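Local coordinates for formylmethanofuran--tetrahydromethanopterin formyltransferase (Methanosarcina barkeri, PDB 1M5S), which probably catalyses the reversible transfer of a formyl group from formylmethanofuran to tetrahydromethanopterin, a step of methanogenesis from carbon dioxide, at residues G163-I168 / I277-Y282; G200-G205 / V244-I249. One frame throughout, in Å; residues are numbered along the deposited sequence.

Interaction 1: G163-I168 / I277-Y282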
loop_
_atom_site.group_PDB
_atom_site.type_symbol
_atom_site.label_atom_id
_atom_site.label_comp_id
_atom_site.label_asym_id
_atom_site.label_seq_id
_atom_site.Cartn_x
_atom_site.Cartn_y
_atom_site.Cartn_z
ATOM N N GLY A 163 7.628 15.409 -22.185
ATOM C CA GLY A 163 8.921 15.957 -21.817
ATOM C C GLY A 163 8.909 17.254 -21.027
ATOM O O GLY A 163 9.974 17.828 -20.797
ATOM N N GLY A 164 7.731 17.739 -20.635
ATOM C CA GLY A 164 7.672 18.766 -19.597
ATOM C C GLY A 164 8.354 18.270 -18.323
ATOM O O GLY A 164 8.347 17.069 -18.049
ATOM N N ASN A 165 9.052 19.142 -17.605
ATOM C CA ASN A 165 9.856 18.674 -16.482
ATOM C C ASN A 165 10.332 19.791 -15.566
ATOM O O ASN A 165 10.219 20.972 -15.901
ATOM C CB ASN A 165 11.066 17.873 -16.994
ATOM C CG ASN A 165 12.150 18.756 -17.586
ATOM O OD1 ASN A 165 13.004 19.272 -16.871
ATOM N ND2 ASN A 165 12.126 18.920 -18.901
ATOM N N PHE A 166 10.780 19.408 -14.373
ATOM C CA PHE A 166 11.612 20.271 -13.543
ATOM C C PHE A 166 12.598 19.434 -12.728
ATOM O O PHE A 166 12.433 18.216 -12.599
ATOM C CB PHE A 166 10.743 21.152 -12.631
ATOM C CG PHE A 166 9.879 20.377 -11.670
ATOM C CD1 PHE A 166 10.355 20.037 -10.402
ATOM C CD2 PHE A 166 8.588 19.991 -12.028
ATOM C CE1 PHE A 166 9.557 19.321 -9.509
ATOM C CE2 PHE A 166 7.785 19.274 -11.141
ATOM C CZ PHE A 166 8.275 18.938 -9.879
ATOM N N PHE A 167 13.709 20.059 -12.353
ATOM C CA PHE A 167 14.765 19.408 -11.578
ATOM C C PHE A 167 14.650 19.820 -10.110
ATOM O O PHE A 167 14.237 20.939 -9.803
ATOM C CB PHE A 167 16.142 19.827 -12.106
ATOM C CG PHE A 167 16.548 19.155 -13.392
ATOM C CD1 PHE A 167 15.625 18.898 -14.392
ATOM C CD2 PHE A 167 17.876 18.801 -13.609
ATOM C CE1 PHE A 167 16.017 18.300 -15.588
ATOM C CE2 PHE A 167 18.275 18.204 -14.799
ATOM C CZ PHE A 167 17.343 17.955 -15.789
ATOM N N ILE A 168 14.998 18.905 -9.210
ATOM C CA ILE A 168 15.000 19.176 -7.773
ATOM C C ILE A 168 16.391 18.894 -7.238
ATOM O O ILE A 168 16.860 17.750 -7.275
ATOM C CB ILE A 168 14.005 18.270 -6.992
ATOM C CG1 ILE A 168 12.592 18.400 -7.554
ATOM C CG2 ILE A 168 13.981 18.656 -5.510
ATOM C CD1 ILE A 168 11.665 17.305 -7.062
ATOM N N ILE A 277 15.159 24.607 -7.616
ATOM C CA ILE A 277 14.364 24.006 -8.680
ATOM C C ILE A 277 14.914 24.488 -10.017
ATOM O O ILE A 277 15.080 25.691 -10.233
ATOM C CB ILE A 277 12.869 24.428 -8.601
ATOM C CG1 ILE A 277 12.245 23.964 -7.276
ATOM C CG2 ILE A 277 12.113 23.901 -9.823
ATOM C CD1 ILE A 277 12.212 22.459 -7.084
ATOM N N SER A 278 15.172 23.551 -10.918
ATOM C CA SER A 278 15.519 23.894 -12.287
ATOM C C SER A 278 14.640 23.118 -13.270
ATOM O O SER A 278 13.535 22.704 -12.917
ATOM C CB SER A 278 16.996 23.600 -12.547
ATOM O OG SER A 278 17.420 24.206 -13.754
ATOM N N ALA A 279 15.095 23.023 -14.520
ATOM C CA ALA A 279 14.378 22.324 -15.590
ATOM C C ALA A 279 15.335 21.996 -16.721
ATOM O O ALA A 279 16.354 22.661 -16.893
ATOM C CB ALA A 279 13.241 23.176 -16.118
ATOM N N GLY A 280 15.001 20.967 -17.491
ATOM C CA GLY A 280 15.877 20.527 -18.560
ATOM C C GLY A 280 15.399 20.980 -19.921
ATOM O O GLY A 280 14.227 20.849 -20.255
ATOM N N ASN A 281 16.291 21.606 -20.681
ATOM C CA ASN A 281 15.979 21.938 -22.063
ATOM C C ASN A 281 17.127 21.602 -22.998
ATOM O O ASN A 281 18.174 21.093 -22.577
ATOM C CB ASN A 281 15.575 23.415 -22.217
ATOM C CG ASN A 281 16.637 24.389 -21.728
ATOM O OD1 ASN A 281 16.452 25.042 -20.695
ATOM N ND2 ASN A 281 17.676 24.597 -22.536
ATOM N N TYR A 282 16.855 21.735 -24.286
ATOM C CA TYR A 282 17.843 21.368 -25.307
ATOM C C TYR A 282 18.237 22.578 -26.168
ATOM O O TYR A 282 18.316 22.482 -27.402
ATOM C CB TYR A 282 17.261 20.248 -26.170
ATOM C CG TYR A 282 17.152 18.931 -25.393
ATOM C CD1 TYR A 282 18.251 18.068 -25.334
ATOM C CD2 TYR A 282 15.961 18.590 -24.734
ATOM C CE1 TYR A 282 18.167 16.872 -24.611
ATOM C CE2 TYR A 282 15.879 17.396 -24.007
ATOM C CZ TYR A 282 16.983 16.537 -23.945
ATOM O OH TYR A 282 16.908 15.380 -23.235
#

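Interaction 2: G200-G205 / V244-I249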
loop_
_atom_site.group_PDB
_atom_site.type_symbol
_atom_site.label_atom_id
_atom_site.label_comp_id
_atom_site.label_asym_id
_atom_site.label_seq_id
_atom_site.Cartn_x
_atom_site.Cartn_y
_atom_site.Cartn_z
ATOM N N GLY A 200 7.330 7.761 -11.170
ATOM C CA GLY A 200 7.169 9.118 -11.658
ATOM C C GLY A 200 8.463 9.910 -11.675
ATOM O O GLY A 200 8.462 11.102 -11.994
ATOM N N ILE A 201 9.572 9.251 -11.349
ATOM C CA ILE A 201 10.806 9.953 -10.996
ATOM C C ILE A 201 12.028 9.511 -11.811
ATOM O O ILE A 201 12.348 8.322 -11.886
ATOM C CB ILE A 201 11.111 9.806 -9.473
ATOM C CG1 ILE A 201 9.948 10.370 -8.648
ATOM C CG2 ILE A 201 12.397 10.544 -9.115
ATOM C CD1 ILE A 201 9.940 9.921 -7.198
ATOM N N VAL A 202 12.714 10.488 -12.399
ATOM C CA VAL A 202 13.935 10.244 -13.163
ATOM C C VAL A 202 15.143 10.315 -12.239
ATOM O O VAL A 202 15.467 11.375 -11.719
ATOM C CB VAL A 202 14.107 11.303 -14.281
ATOM C CG1 VAL A 202 15.282 10.950 -15.183
ATOM C CG2 VAL A 202 12.826 11.425 -15.084
ATOM N N ALA A 203 15.814 9.189 -12.036
ATOM C CA ALA A 203 17.028 9.171 -11.234
ATOM C C ALA A 203 18.271 9.445 -12.085
ATOM O O ALA A 203 19.308 9.858 -11.568
ATOM C CB ALA A 203 17.165 7.833 -10.544
ATOM N N SER A 204 18.148 9.245 -13.391
ATOM C CA SER A 204 19.304 9.244 -14.280
ATOM C C SER A 204 19.587 10.599 -14.931
ATOM O O SER A 204 20.653 11.182 -14.719
ATOM C CB SER A 204 19.142 8.161 -15.357
ATOM O OG SER A 204 17.899 8.274 -16.032
ATOM N N GLY A 205 18.623 11.104 -15.701
ATOM C CA GLY A 205 18.867 12.267 -16.549
ATOM C C GLY A 205 19.755 11.938 -17.741
ATOM O O GLY A 205 20.391 10.885 -17.777
ATOM N N VAL A 244 20.259 15.159 -7.369
ATOM C CA VAL A 244 19.247 15.794 -8.195
ATOM C C VAL A 244 18.293 14.721 -8.702
ATOM O O VAL A 244 18.717 13.625 -9.076
ATOM C CB VAL A 244 19.872 16.506 -9.419
ATOM C CG1 VAL A 244 18.799 17.275 -10.183
ATOM C CG2 VAL A 244 20.990 17.441 -8.977
ATOM N N TYR A 245 16.999 15.017 -8.641
ATOM C CA TYR A 245 15.992 14.189 -9.297
ATOM C C TYR A 245 15.202 15.056 -10.263
ATOM O O TYR A 245 15.024 16.257 -10.035
ATOM C CB TYR A 245 15.038 13.551 -8.271
ATOM C CG TYR A 245 15.639 12.379 -7.530
ATOM C CD1 TYR A 245 15.772 11.131 -8.143
ATOM C CD2 TYR A 245 16.127 12.530 -6.234
ATOM C CE1 TYR A 245 16.380 10.068 -7.483
ATOM C CE2 TYR A 245 16.739 11.481 -5.574
ATOM C CZ TYR A 245 16.865 10.257 -6.203
ATOM O OH TYR A 245 17.522 9.245 -5.560
ATOM N N GLU A 246 14.756 14.444 -11.355
ATOM C CA GLU A 246 13.928 15.122 -12.337
ATOM C C GLU A 246 12.560 14.451 -12.407
ATOM O O GLU A 246 12.440 13.243 -12.199
ATOM C CB GLU A 246 14.611 15.077 -13.704
ATOM C CG GLU A 246 13.736 15.551 -14.849
ATOM C CD GLU A 246 14.383 15.368 -16.214
ATOM O OE1 GLU A 246 15.400 14.642 -16.318
ATOM O OE2 GLU A 246 13.857 15.958 -17.187
ATOM N N ILE A 247 11.520 15.259 -12.586
ATOM C CA ILE A 247 10.188 14.740 -12.848
ATOM C C ILE A 247 9.792 15.109 -14.276
ATOM O O ILE A 247 9.811 16.284 -14.637
ATOM C CB ILE A 247 9.166 15.295 -11.827
ATOM C CG1 ILE A 247 9.504 14.751 -10.431
ATOM C CG2 ILE A 247 7.743 14.904 -12.218
ATOM C CD1 ILE A 247 8.426 14.925 -9.432
ATOM N N VAL A 248 9.662 14.088 -15.124
ATOM C CA VAL A 248 9.168 14.257 -16.491
ATOM C C VAL A 248 7.652 14.115 -16.537
ATOM O O VAL A 248 7.087 13.212 -15.928
ATOM C CB VAL A 248 9.801 13.227 -17.449
ATOM C CG1 VAL A 248 9.228 13.389 -18.846
ATOM C CG2 VAL A 248 11.306 13.408 -17.482
ATOM N N ILE A 249 7.013 15.003 -17.290
ATOM C CA ILE A 249 5.557 15.135 -17.332
ATOM C C ILE A 249 5.089 15.114 -18.799
ATOM O O ILE A 249 5.569 15.899 -19.616
ATOM C CB ILE A 249 5.109 16.478 -16.679
ATOM C CG1 ILE A 249 5.667 16.580 -15.259
ATOM C CG2 ILE A 249 3.596 16.596 -16.669
ATOM C CD1 ILE A 249 5.540 17.937 -14.633
HETATM O O HOH W 1 8.381 11.001 -14.786
#

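Interaction 1: G163-I168 / I277-Y282
N165 and G280 meet where strand 274-278 runs out into loop, and the asparagine carboxamide there does what a neighbouring peptide group would do in a longer strand pair. Its OD1 accepts the amide of G280, N to OD1 2.7 Å, in the carbonyl plane and on a lone pair. The same carboxamide returns a bond from ND2 to G280 O, almost straight at 175°, so a single flat group reads both polar atoms of one backbone residue. ND2 also donates to G163 O at 3.1 Å, and both of its acceptors lie in the amide plane, which fixes the rotation of the group and the identity of its O and N ends. With CG between the backbone N and the carbonyl carbon (chi1 75°), the carboxamide comes up to the G280 backbone.

True antiparallel pairing follows at F167 and S278, a hydrogen-bonded pair in which F167 N reaches S278 O at 2.7 Å and S278 N answers to F167 O. The F167 ring leans back along the loop, obliquely, with CE1 3.4 Å from G280 N, close to a residue that has no side chain. Beyond it, I168 and I277 lie side by side and point the same way, I168 CG1 to I277 CD1 4.1 Å.

Strand 147-170 is flanked by 274-278, which in turn pairs with 6-8, and by 243-251, to which F166 and I168 bond through their backbones. Helix 254-268 covers F166, I168 and I277, whereas F167 packs edge-to-face on F224 and touches M145 of the second subunit.

Interaction 2: G200-G205 / V244-I249
The amide of V202 gives the shortest direct hydrogen bond of this contact, N to E246 O at 2.8 Å, and meets the oxygen nearly along the C=O axis. A reciprocal bond runs from E246 N to V202 O, 3.2 Å long but almost straight at 177°, completing a single antiparallel bridge between a loop and strand 243-251. Farther along, a water donates to V248 O and, weakly, to G200 O, spanning the segments where direct pairing has ended.

Around the bridge the side chains separate into two groups. V202 and E246 lie side by side, pointing the same way, with E246 OE1 3.9 Å from V202 CG1. That CG1 is anti to the backbone N (chi1 -173°), which leaves CG2 to face V248, and the two CG2 methyls of V202 and V248 sit tightly at 3.5 Å. The other group gathers at Y245. V202 O lies at the edge of its ring, near the ring plane, while I201 CG2 approaches Y245 CD1 obliquely at 3.6 Å and A203 CB comes to CE1.

The Y245 hydroxyl bonds to E146 of the second subunit, whose W32 packs on I201. Replacing Y245 by an alanine is likely to leave I201 and A203 without their aromatic neighbour and that glutamate without its hydroxyl mate.

The chemistry implies a loop fastened locally by two backbone hydrogen bonds amid apolar contacts, and linked to the second subunit by Y245 together with backbone bonds from A203, S204 and V244.

Both contacts are largely buried, and together they show how one pair of neighbouring strands can be extended in different ways. Interaction 1 adds strand 274-278 to one edge of 147-170; interaction 2 adds a loop to 243-251, the neighbour of 147-170 on its other edge. The two meet directly: G164 O lies 2.6 Å from I249 N, and I168 N 2.8 Å from Y245 O, both probable hydrogen bonds, while N165 CG packs against E246 OE2. Their chemistry differs with place. Beyond its paired residues, interaction 1 relies on a carboxamide; beyond its single bridge, interaction 2 has a water, weakly held on the loop side. Interaction 2 also has the more extensive contact with the second subunit.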